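Local coordinates for protein aspartate aminotransferase (Leishmania major, PDB 4H51) that probably catalyses the pyridoxal-phosphate-dependent transfer of an amino group from L-aspartate to 2-oxoglutarate, working as a homodimer, at residues 46-57 with 396-406; 366-377 with 387-396. All coordinates share one frame; numbering follows the deposited sequence.

Interaction 1: 46-57 with 396-406; sequences KANLVIGAYRDE and AGLTHETALML. With EDO (1,2-ethanediol), chain D.
Leu49 and Leu398 form the tight part of this contact. CD1 and CD2 of Leu49 each lie 3.7 Å from CD2 of Leu398, and the two side chains cross at about a right angle. CG of Leu49 is anti to its carbonyl carbon (chi1 -45°), which turns both methyls toward 396-406. Leu49 CD1 also reaches CD2 of Leu406, at 4.2 Å. With no side chain on Gly397, Leu49 CD2 can lie against its backbone; Arg55 CG packs on its CA. A water at the border of this packing bridges Asn48 O and Gly397 O. Nearby, CB of Ala47 sits 3.9 Å from CB of Thr402.

One direct hydrogen bond joins the segments, from Arg55 N to Ala396 O (3.0 Å). The Arg55 chain passes Gly397 CA and then bends at chi2 (-75°). Its guanidinium therefore leads away, and NH1 binds both Tyr54 O and Glu82 of the second subunit.

The other side is looser and wetter. A water links Glu57 O to His400 N. Methyl CG2 of Thr399 touches Glu57 O at 3.5 Å. Thr399 and Thr402 form a capping box that starts the helix. An ethanediol, probably from the crystallisation liquor, takes a bond from Tyr54 OH to its O1 (2.6 Å) and donates from O1 to Glu57 OE1.

The contact joins an early part of the chain to the start of its last helix, 400-416. Strand 47-48 pairs in parallel with strand 385-386, whose Ile385 packs on Ala47, Met405 and Leu406. Helix 31-41 lies against Asn48 and Ile51. Helix 320-350 backs Tyr54 and Ala396, and its Arg336 donates to Leu398 O.

Interaction 2: 366-377 with 387-396; sequences MFSFLGLSKAQC and ITVSGRANMA
Phe367 and Arg392 stack across the two strands. The guanidinium lies flat on one face of the ring, with centres 3.8 Å apart and planes at 20°. CD of Arg392 adds a CH-pi contact, 3.5 Å from the ring centroid of Phe367. A bend at chi3 (75°) lays the Arg392 end along the ring. Its NH1 and NH2 bind Asn201 and Val50 O, which help fix its rotation. Met366 CB covers the opposite face of Phe367. Farther along, Ser390 O sits over a face of Phe369, 3.4 Å from CE1.

Backbone bonds hold the strands antiparallel. Ser368 and Ala393 are a hydrogen-bonded pair, with Ser368 N to Ala393 O at 3.0 Å and Ala393 N to Ser368 O at 2.9 Å. Leu370 N to Gly391 O and Met395 N to Met366 O extend the pairing at its two ends. Waters bridge Gly371 N to Ser390 O and Leu372 O to Val389 O.

Apolar contacts gather round Ile387 CD1, which meets Leu370 CD1, Leu372 CD1 and Cys377 SG. Separately, CB of Cys377 lies 3.3 Å from the carbonyl oxygen of Thr388.

The result is a two-stranded antiparallel sheet beside a type I turn, 388-391. Class I aminotransferases bind the substrate carboxylate with an arginine here, and Arg392 is probably its equivalent.

How the interactions relate
Interactions 1 and 2 have centres about 12 Å apart and share Ala396. Interaction 2 is nested within the chain loop that interaction 1 closes. Asn394 joins them. Its N probably bonds to Leu49 O (2.9 Å), and its ND2 probably bonds to Ala53 O (3.0 Å). Met366 SD packs 3.3 Å from Gly52 C. The loop 49-53 curls round Asn394, and its Val50 O accepts from Arg392 NH2. This carbonyl is thus probably a second-shell contact of the likely substrate-binding arginine. The cofactor itself is carried by Lys265, seen as its pyridoxal phosphate adduct, which lies in neither contact.

Interaction 1: 46-57 with 396-406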
loop_
_atom_site.group_PDB
_atom_site.type_symbol
_atom_site.label_atom_id
_atom_site.label_comp_id
_atom_site.label_asym_id
_atom_site.label_seq_id
_atom_site.Cartn_x
_atom_site.Cartn_y
_atom_site.Cartn_z
ATOM N N LYS B 46 21.463 -24.188 -12.090
ATOM C CA LYS B 46 20.056 -23.769 -12.278
ATOM C C LYS B 46 19.955 -22.416 -13.003
ATOM O O LYS B 46 20.901 -21.626 -13.036
ATOM C CB LYS B 46 19.308 -23.715 -10.945
ATOM C CG LYS B 46 19.758 -22.651 -9.982
ATOM C CD LYS B 46 19.005 -22.680 -8.651
ATOM C CE LYS B 46 19.461 -21.531 -7.772
ATOM N NZ LYS B 46 18.708 -21.332 -6.501
ATOM N N ALA B 47 18.798 -22.179 -13.621
ATOM C CA ALA B 47 18.469 -20.868 -14.157
ATOM C C ALA B 47 17.117 -20.498 -13.552
ATOM O O ALA B 47 16.121 -21.137 -13.811
ATOM C CB ALA B 47 18.406 -20.896 -15.685
ATOM N N ASN B 48 17.126 -19.502 -12.697
ATOM C CA ASN B 48 15.938 -19.071 -12.055
ATOM C C ASN B 48 15.357 -17.961 -12.941
ATOM O O ASN B 48 15.743 -16.798 -12.811
ATOM C CB ASN B 48 16.213 -18.614 -10.628
ATOM C CG ASN B 48 14.982 -18.059 -9.948
ATOM O OD1 ASN B 48 13.915 -17.988 -10.549
ATOM N ND2 ASN B 48 15.131 -17.641 -8.698
ATOM N N LEU B 49 14.438 -18.335 -13.832
ATOM C CA LEU B 49 13.840 -17.373 -14.745
ATOM C C LEU B 49 12.340 -17.117 -14.518
ATOM O O LEU B 49 11.607 -16.839 -15.485
ATOM C CB LEU B 49 14.059 -17.841 -16.195
ATOM C CG LEU B 49 15.476 -18.343 -16.512
ATOM C CD1 LEU B 49 15.527 -18.902 -17.928
ATOM C CD2 LEU B 49 16.471 -17.201 -16.287
ATOM N N VAL B 50 11.907 -17.156 -13.260
ATOM C CA VAL B 50 10.456 -17.031 -12.933
ATOM C C VAL B 50 9.965 -15.613 -12.878
ATOM O O VAL B 50 9.320 -15.177 -13.856
ATOM C CB VAL B 50 10.066 -17.758 -11.643
ATOM C CG1 VAL B 50 8.551 -17.635 -11.418
ATOM C CG2 VAL B 50 10.524 -19.218 -11.714
ATOM N N ILE B 51 10.241 -14.865 -11.800
ATOM C CA ILE B 51 9.806 -13.472 -11.704
ATOM C C ILE B 51 10.499 -12.559 -12.666
ATOM O O ILE B 51 11.707 -12.674 -12.868
ATOM C CB ILE B 51 9.983 -12.864 -10.253
ATOM C CG1 ILE B 51 8.972 -13.474 -9.313
ATOM C CG2 ILE B 51 9.793 -11.347 -10.244
ATOM C CD1 ILE B 51 9.251 -13.176 -7.852
ATOM N N GLY B 52 9.733 -11.646 -13.249
ATOM C CA GLY B 52 10.249 -10.583 -14.071
ATOM C C GLY B 52 11.034 -9.515 -13.299
ATOM O O GLY B 52 10.554 -8.375 -13.151
ATOM N N ALA B 53 12.238 -9.865 -12.839
ATOM C CA ALA B 53 13.123 -8.939 -12.154
ATOM C C ALA B 53 14.494 -8.968 -12.874
ATOM O O ALA B 53 14.973 -10.029 -13.231
ATOM C CB ALA B 53 13.265 -9.322 -10.686
ATOM N N TYR B 54 15.069 -7.795 -13.101
ATOM C CA TYR B 54 16.323 -7.636 -13.855
ATOM C C TYR B 54 17.496 -8.283 -13.064
ATOM O O TYR B 54 17.597 -8.156 -11.821
ATOM C CB TYR B 54 16.611 -6.145 -14.141
ATOM C CG TYR B 54 17.868 -5.962 -14.929
ATOM C CD1 TYR B 54 17.856 -6.140 -16.303
ATOM C CD2 TYR B 54 19.080 -5.660 -14.303
ATOM C CE1 TYR B 54 19.004 -6.016 -17.039
ATOM C CE2 TYR B 54 20.237 -5.524 -15.040
ATOM C CZ TYR B 54 20.195 -5.747 -16.404
ATOM O OH TYR B 54 21.285 -5.625 -17.194
ATOM N N ARG B 55 18.354 -8.988 -13.773
ATOM C CA ARG B 55 19.613 -9.410 -13.215
ATOM C C ARG B 55 20.746 -8.909 -14.094
ATOM O O ARG B 55 20.573 -8.671 -15.310
ATOM C CB ARG B 55 19.625 -10.950 -13.092
ATOM C CG ARG B 55 18.549 -11.519 -12.177
ATOM C CD ARG B 55 18.929 -11.268 -10.711
ATOM N NE ARG B 55 17.910 -11.679 -9.726
ATOM C CZ ARG B 55 16.925 -10.902 -9.248
ATOM N NH1 ARG B 55 16.719 -9.678 -9.695
ATOM N NH2 ARG B 55 16.117 -11.358 -8.293
ATOM N N ASP B 56 21.897 -8.728 -13.490
ATOM C CA ASP B 56 23.077 -8.274 -14.207
ATOM C C ASP B 56 23.783 -9.441 -14.948
ATOM O O ASP B 56 23.242 -10.567 -15.027
ATOM C CB ASP B 56 24.015 -7.494 -13.274
ATOM C CG ASP B 56 24.767 -8.383 -12.269
ATOM O OD1 ASP B 56 24.753 -9.644 -12.385
ATOM O OD2 ASP B 56 25.386 -7.786 -11.374
ATOM N N GLU B 57 24.945 -9.103 -15.502
ATOM C CA GLU B 57 25.816 -10.001 -16.304
ATOM C C GLU B 57 26.165 -11.289 -15.557
ATOM O O GLU B 57 26.380 -12.331 -16.160
ATOM C CB GLU B 57 27.140 -9.278 -16.614
ATOM C CG GLU B 57 27.055 -8.241 -17.721
ATOM C CD GLU B 57 26.357 -6.904 -17.367
ATOM O OE1 GLU B 57 25.925 -6.630 -16.211
ATOM O OE2 GLU B 57 26.274 -6.101 -18.314
ATOM N N ALA B 396 15.714 -11.458 -18.782
ATOM C CA ALA B 396 16.592 -10.558 -18.042
ATOM C C ALA B 396 17.251 -11.265 -16.855
ATOM O O ALA B 396 18.147 -10.717 -16.230
ATOM C CB ALA B 396 15.779 -9.361 -17.545
ATOM N N GLY B 397 16.824 -12.485 -16.566
ATOM C CA GLY B 397 17.451 -13.284 -15.504
ATOM C C GLY B 397 18.605 -14.140 -15.967
ATOM O O GLY B 397 19.240 -14.812 -15.152
ATOM N N LEU B 398 18.837 -14.136 -17.282
ATOM C CA LEU B 398 19.868 -14.951 -17.898
ATOM C C LEU B 398 21.269 -14.348 -17.796
ATOM O O LEU B 398 21.447 -13.134 -17.732
ATOM C CB LEU B 398 19.556 -15.169 -19.374
ATOM C CG LEU B 398 18.399 -16.053 -19.732
ATOM C CD1 LEU B 398 18.078 -15.937 -21.232
ATOM C CD2 LEU B 398 18.618 -17.501 -19.278
ATOM N N THR B 399 22.247 -15.232 -17.820
ATOM C CA THR B 399 23.640 -14.908 -18.097
ATOM C C THR B 399 24.025 -15.623 -19.396
ATOM O O THR B 399 23.297 -16.512 -19.873
ATOM C CB THR B 399 24.539 -15.387 -16.953
ATOM O OG1 THR B 399 24.595 -16.821 -16.932
ATOM C CG2 THR B 399 24.051 -14.809 -15.571
ATOM N N HIS B 400 25.151 -15.230 -19.987
ATOM C CA HIS B 400 25.685 -15.949 -21.147
ATOM C C HIS B 400 25.566 -17.430 -20.910
ATOM O O HIS B 400 25.002 -18.164 -21.721
ATOM C CB HIS B 400 27.143 -15.557 -21.399
ATOM C CG HIS B 400 27.807 -16.356 -22.500
ATOM N ND1 HIS B 400 27.577 -16.111 -23.818
ATOM C CD2 HIS B 400 28.684 -17.444 -22.447
ATOM C CE1 HIS B 400 28.274 -16.990 -24.562
ATOM N NE2 HIS B 400 28.962 -17.800 -23.723
ATOM N N GLU B 401 26.078 -17.867 -19.776
ATOM C CA GLU B 401 26.101 -19.272 -19.405
ATOM C C GLU B 401 24.692 -19.891 -19.356
ATOM O O GLU B 401 24.458 -20.960 -19.949
ATOM C CB GLU B 401 26.850 -19.401 -18.081
ATOM C CG GLU B 401 27.067 -20.789 -17.486
ATOM C CD GLU B 401 27.906 -20.733 -16.197
ATOM O OE1 GLU B 401 27.366 -20.429 -15.108
ATOM O OE2 GLU B 401 29.114 -21.009 -16.255
ATOM N N THR B 402 23.742 -19.248 -18.685
ATOM C CA THR B 402 22.410 -19.857 -18.541
ATOM C C THR B 402 21.552 -19.691 -19.807
ATOM O O THR B 402 20.660 -20.483 -20.023
ATOM C CB THR B 402 21.668 -19.405 -17.247
ATOM O OG1 THR B 402 21.553 -17.972 -17.215
ATOM C CG2 THR B 402 22.462 -19.880 -15.986
ATOM N N ALA B 403 21.872 -18.717 -20.669
ATOM C CA ALA B 403 21.249 -18.631 -21.999
ATOM C C ALA B 403 21.533 -19.894 -22.837
ATOM O O ALA B 403 20.631 -20.466 -23.493
ATOM C CB ALA B 403 21.747 -17.397 -22.745
ATOM N N LEU B 404 22.796 -20.290 -22.857
ATOM C CA LEU B 404 23.189 -21.522 -23.544
ATOM C C LEU B 404 22.472 -22.705 -22.890
ATOM O O LEU B 404 21.960 -23.549 -23.584
ATOM C CB LEU B 404 24.707 -21.699 -23.505
ATOM C CG LEU B 404 25.562 -20.631 -24.244
ATOM C CD1 LEU B 404 27.039 -20.943 -24.117
ATOM C CD2 LEU B 404 25.181 -20.434 -25.714
ATOM N N MET B 405 22.393 -22.745 -21.561
ATOM C CA MET B 405 21.711 -23.842 -20.876
ATOM C C MET B 405 20.221 -23.876 -21.183
ATOM O O MET B 405 19.651 -24.956 -21.307
ATOM C CB MET B 405 21.866 -23.758 -19.372
ATOM C CG MET B 405 23.252 -24.129 -18.880
ATOM S SD MET B 405 23.594 -23.472 -17.245
ATOM C CE MET B 405 22.231 -24.218 -16.319
ATOM N N LEU B 406 19.610 -22.703 -21.306
ATOM C CA LEU B 406 18.210 -22.603 -21.681
ATOM C C LEU B 406 18.014 -23.083 -23.098
ATOM O O LEU B 406 17.116 -23.896 -23.346
ATOM C CB LEU B 406 17.682 -21.173 -21.528
ATOM C CG LEU B 406 16.319 -20.877 -22.145
ATOM C CD1 LEU B 406 15.242 -21.728 -21.462
ATOM C CD2 LEU B 406 15.968 -19.373 -22.044
HETATM C C1 EDO D . 23.759 -3.941 -15.601
HETATM O O1 EDO D . 23.528 -5.277 -16.015
HETATM C C2 EDO D . 23.530 -3.015 -16.791
HETATM O O2 EDO D . 24.689 -3.052 -17.616
HETATM O O HOH W 1 18.395 -15.530 -12.681
HETATM O O HOH W 2 26.479 -12.758 -18.877
#

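Interaction 2: 366-377 with 387-396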
loop_
_atom_site.group_PDB
_atom_site.type_symbol
_atom_site.label_atom_id
_atom_site.label_comp_id
_atom_site.label_asym_id
_atom_site.label_seq_id
_atom_site.Cartn_x
_atom_site.Cartn_y
_atom_site.Cartn_z
ATOM N N MET B 366 11.101 -7.949 -20.765
ATOM C CA MET B 366 11.793 -8.920 -19.921
ATOM C C MET B 366 11.578 -10.370 -20.339
ATOM O O MET B 366 12.485 -11.200 -20.193
ATOM C CB MET B 366 11.336 -8.782 -18.495
ATOM C CG MET B 366 12.156 -7.722 -17.789
ATOM S SD MET B 366 12.294 -8.125 -16.054
ATOM C CE MET B 366 13.336 -6.676 -15.776
ATOM N N PHE B 367 10.402 -10.657 -20.883
ATOM C CA PHE B 367 10.023 -12.050 -21.126
ATOM C C PHE B 367 10.165 -12.562 -22.579
ATOM O O PHE B 367 10.227 -11.783 -23.574
ATOM C CB PHE B 367 8.606 -12.237 -20.657
ATOM C CG PHE B 367 8.383 -11.881 -19.214
ATOM C CD1 PHE B 367 8.898 -12.674 -18.191
ATOM C CD2 PHE B 367 7.608 -10.786 -18.866
ATOM C CE1 PHE B 367 8.652 -12.373 -16.852
ATOM C CE2 PHE B 367 7.359 -10.479 -17.527
ATOM C CZ PHE B 367 7.872 -11.260 -16.516
ATOM N N SER B 368 10.236 -13.895 -22.667
ATOM C CA SER B 368 9.983 -14.664 -23.885
ATOM C C SER B 368 8.813 -15.614 -23.515
ATOM O O SER B 368 8.808 -16.214 -22.429
ATOM C CB SER B 368 11.263 -15.406 -24.236
ATOM O OG SER B 368 11.295 -16.085 -25.492
ATOM N N PHE B 369 7.789 -15.687 -24.362
ATOM C CA PHE B 369 6.821 -16.761 -24.337
ATOM C C PHE B 369 7.345 -17.791 -25.360
ATOM O O PHE B 369 7.268 -17.551 -26.559
ATOM C CB PHE B 369 5.458 -16.193 -24.757
ATOM C CG PHE B 369 4.300 -16.713 -23.978
ATOM C CD1 PHE B 369 4.359 -16.806 -22.604
ATOM C CD2 PHE B 369 3.108 -17.028 -24.600
ATOM C CE1 PHE B 369 3.294 -17.265 -21.869
ATOM C CE2 PHE B 369 2.048 -17.498 -23.872
ATOM C CZ PHE B 369 2.127 -17.611 -22.507
ATOM N N LEU B 370 7.921 -18.899 -24.890
ATOM C CA LEU B 370 8.765 -19.726 -25.747
ATOM C C LEU B 370 7.963 -20.653 -26.664
ATOM O O LEU B 370 8.482 -21.090 -27.652
ATOM C CB LEU B 370 9.739 -20.574 -24.911
ATOM C CG LEU B 370 10.738 -19.765 -24.099
ATOM C CD1 LEU B 370 11.473 -20.622 -23.068
ATOM C CD2 LEU B 370 11.720 -19.103 -25.064
ATOM N N GLY B 371 6.750 -20.992 -26.279
ATOM C CA GLY B 371 5.886 -21.844 -27.111
ATOM C C GLY B 371 5.853 -23.309 -26.716
ATOM O O GLY B 371 5.090 -24.087 -27.279
ATOM N N LEU B 372 6.610 -23.696 -25.711
ATOM C CA LEU B 372 6.636 -25.083 -25.299
ATOM C C LEU B 372 5.310 -25.509 -24.634
ATOM O O LEU B 372 4.602 -24.674 -24.033
ATOM C CB LEU B 372 7.829 -25.313 -24.354
ATOM C CG LEU B 372 9.257 -25.015 -24.872
ATOM C CD1 LEU B 372 10.254 -25.184 -23.720
ATOM C CD2 LEU B 372 9.652 -25.909 -26.050
ATOM N N SER B 373 4.993 -26.813 -24.722
ATOM C CA SER B 373 3.816 -27.402 -24.073
ATOM C C SER B 373 3.963 -27.369 -22.568
ATOM O O SER B 373 5.083 -27.175 -22.051
ATOM C CB SER B 373 3.658 -28.883 -24.462
ATOM O OG SER B 373 4.303 -29.718 -23.483
ATOM N N LYS B 374 2.870 -27.660 -21.861
ATOM C CA LYS B 374 2.902 -27.756 -20.400
ATOM C C LYS B 374 3.940 -28.794 -19.912
ATOM O O LYS B 374 4.757 -28.505 -19.022
ATOM C CB LYS B 374 1.512 -28.099 -19.818
ATOM C CG LYS B 374 1.462 -28.222 -18.284
ATOM C CD LYS B 374 0.034 -28.195 -17.729
ATOM C CE LYS B 374 0.009 -28.334 -16.207
ATOM N NZ LYS B 374 -0.100 -29.748 -15.737
ATOM N N ALA B 375 3.878 -29.994 -20.480
ATOM C CA ALA B 375 4.778 -31.079 -20.079
ATOM C C ALA B 375 6.252 -30.716 -20.363
ATOM O O ALA B 375 7.124 -30.999 -19.546
ATOM C CB ALA B 375 4.386 -32.402 -20.769
ATOM N N GLN B 376 6.517 -30.122 -21.524
ATOM C CA GLN B 376 7.847 -29.577 -21.825
ATOM C C GLN B 376 8.365 -28.529 -20.842
ATOM O O GLN B 376 9.565 -28.534 -20.495
ATOM C CB GLN B 376 7.885 -29.030 -23.238
ATOM C CG GLN B 376 7.734 -30.131 -24.250
ATOM C CD GLN B 376 7.483 -29.601 -25.638
ATOM O OE1 GLN B 376 7.050 -28.460 -25.809
ATOM N NE2 GLN B 376 7.725 -30.428 -26.635
ATOM N N CYS B 377 7.500 -27.622 -20.395
ATOM C CA CYS B 377 7.922 -26.636 -19.414
ATOM C C CYS B 377 8.208 -27.302 -18.045
ATOM O O CYS B 377 9.196 -26.994 -17.390
ATOM C CB CYS B 377 6.891 -25.521 -19.278
ATOM S SG CYS B 377 6.575 -24.607 -20.822
ATOM N N ILE B 387 11.414 -21.953 -15.972
ATOM C CA ILE B 387 10.416 -21.137 -16.678
ATOM C C ILE B 387 9.014 -21.476 -16.144
ATOM O O ILE B 387 8.835 -22.512 -15.471
ATOM C CB ILE B 387 10.502 -21.377 -18.201
ATOM C CG1 ILE B 387 10.133 -22.801 -18.562
ATOM C CG2 ILE B 387 11.915 -21.098 -18.700
ATOM C CD1 ILE B 387 10.175 -23.071 -20.029
ATOM N N THR B 388 8.001 -20.663 -16.459
ATOM C CA THR B 388 6.647 -21.045 -16.084
ATOM C C THR B 388 6.077 -22.185 -16.937
ATOM O O THR B 388 6.542 -22.498 -18.054
ATOM C CB THR B 388 5.669 -19.864 -16.119
ATOM O OG1 THR B 388 5.304 -19.586 -17.504
ATOM C CG2 THR B 388 6.304 -18.623 -15.452
ATOM N N VAL B 389 5.012 -22.792 -16.403
ATOM C CA VAL B 389 4.313 -23.850 -17.090
ATOM C C VAL B 389 3.673 -23.395 -18.421
ATOM O O VAL B 389 3.416 -24.196 -19.294
ATOM C CB VAL B 389 3.268 -24.533 -16.166
ATOM C CG1 VAL B 389 3.960 -25.140 -14.964
ATOM C CG2 VAL B 389 2.200 -23.569 -15.705
ATOM N N SER B 390 3.436 -22.102 -18.561
ATOM C CA SER B 390 2.953 -21.515 -19.838
ATOM C C SER B 390 4.057 -21.148 -20.848
ATOM O O SER B 390 3.786 -20.643 -21.947
ATOM C CB SER B 390 2.108 -20.282 -19.533
ATOM O OG SER B 390 2.849 -19.304 -18.793
ATOM N N GLY B 391 5.295 -21.399 -20.462
ATOM C CA GLY B 391 6.449 -21.164 -21.309
ATOM C C GLY B 391 7.061 -19.778 -21.190
ATOM O O GLY B 391 7.844 -19.385 -22.036
ATOM N N ARG B 392 6.725 -19.041 -20.140
ATOM C CA ARG B 392 7.319 -17.728 -19.907
ATOM C C ARG B 392 8.674 -17.800 -19.250
ATOM O O ARG B 392 8.825 -18.449 -18.207
ATOM C CB ARG B 392 6.415 -16.848 -19.007
ATOM C CG ARG B 392 6.820 -15.391 -19.104
ATOM C CD ARG B 392 6.089 -14.451 -18.144
ATOM N NE ARG B 392 6.576 -14.576 -16.768
ATOM C CZ ARG B 392 6.047 -13.954 -15.703
ATOM N NH1 ARG B 392 4.998 -13.160 -15.852
ATOM N NH2 ARG B 392 6.581 -14.130 -14.480
ATOM N N ALA B 393 9.638 -17.083 -19.814
ATOM C CA ALA B 393 11.002 -17.061 -19.323
ATOM C C ALA B 393 11.395 -15.620 -19.129
ATOM O O ALA B 393 11.206 -14.824 -20.033
ATOM C CB ALA B 393 11.968 -17.722 -20.338
ATOM N N ASN B 394 11.932 -15.285 -17.955
ATOM C CA ASN B 394 12.558 -13.994 -17.718
ATOM C C ASN B 394 13.913 -13.983 -18.362
ATOM O O ASN B 394 14.860 -14.477 -17.813
ATOM C CB ASN B 394 12.677 -13.722 -16.216
ATOM C CG ASN B 394 13.429 -12.470 -15.923
ATOM O OD1 ASN B 394 13.487 -11.573 -16.766
ATOM N ND2 ASN B 394 14.090 -12.418 -14.747
ATOM N N MET B 395 14.008 -13.369 -19.535
ATOM C CA MET B 395 15.242 -13.312 -20.260
ATOM C C MET B 395 16.220 -12.387 -19.591
ATOM O O MET B 395 17.422 -12.550 -19.726
ATOM C CB MET B 395 15.025 -12.885 -21.725
ATOM C CG MET B 395 13.952 -13.669 -22.462
ATOM S SD MET B 395 14.355 -15.429 -22.699
ATOM C CE MET B 395 15.625 -15.389 -23.964
ATOM N N ALA B 396 15.714 -11.458 -18.782
ATOM C CA ALA B 396 16.592 -10.558 -18.042
ATOM C C ALA B 396 17.251 -11.265 -16.855
ATOM O O ALA B 396 18.147 -10.717 -16.230
ATOM C CB ALA B 396 15.779 -9.361 -17.545
HETATM O O HOH W 3 4.638 -20.257 -24.575
HETATM O O HOH W 4 2.866 -24.182 -21.909
#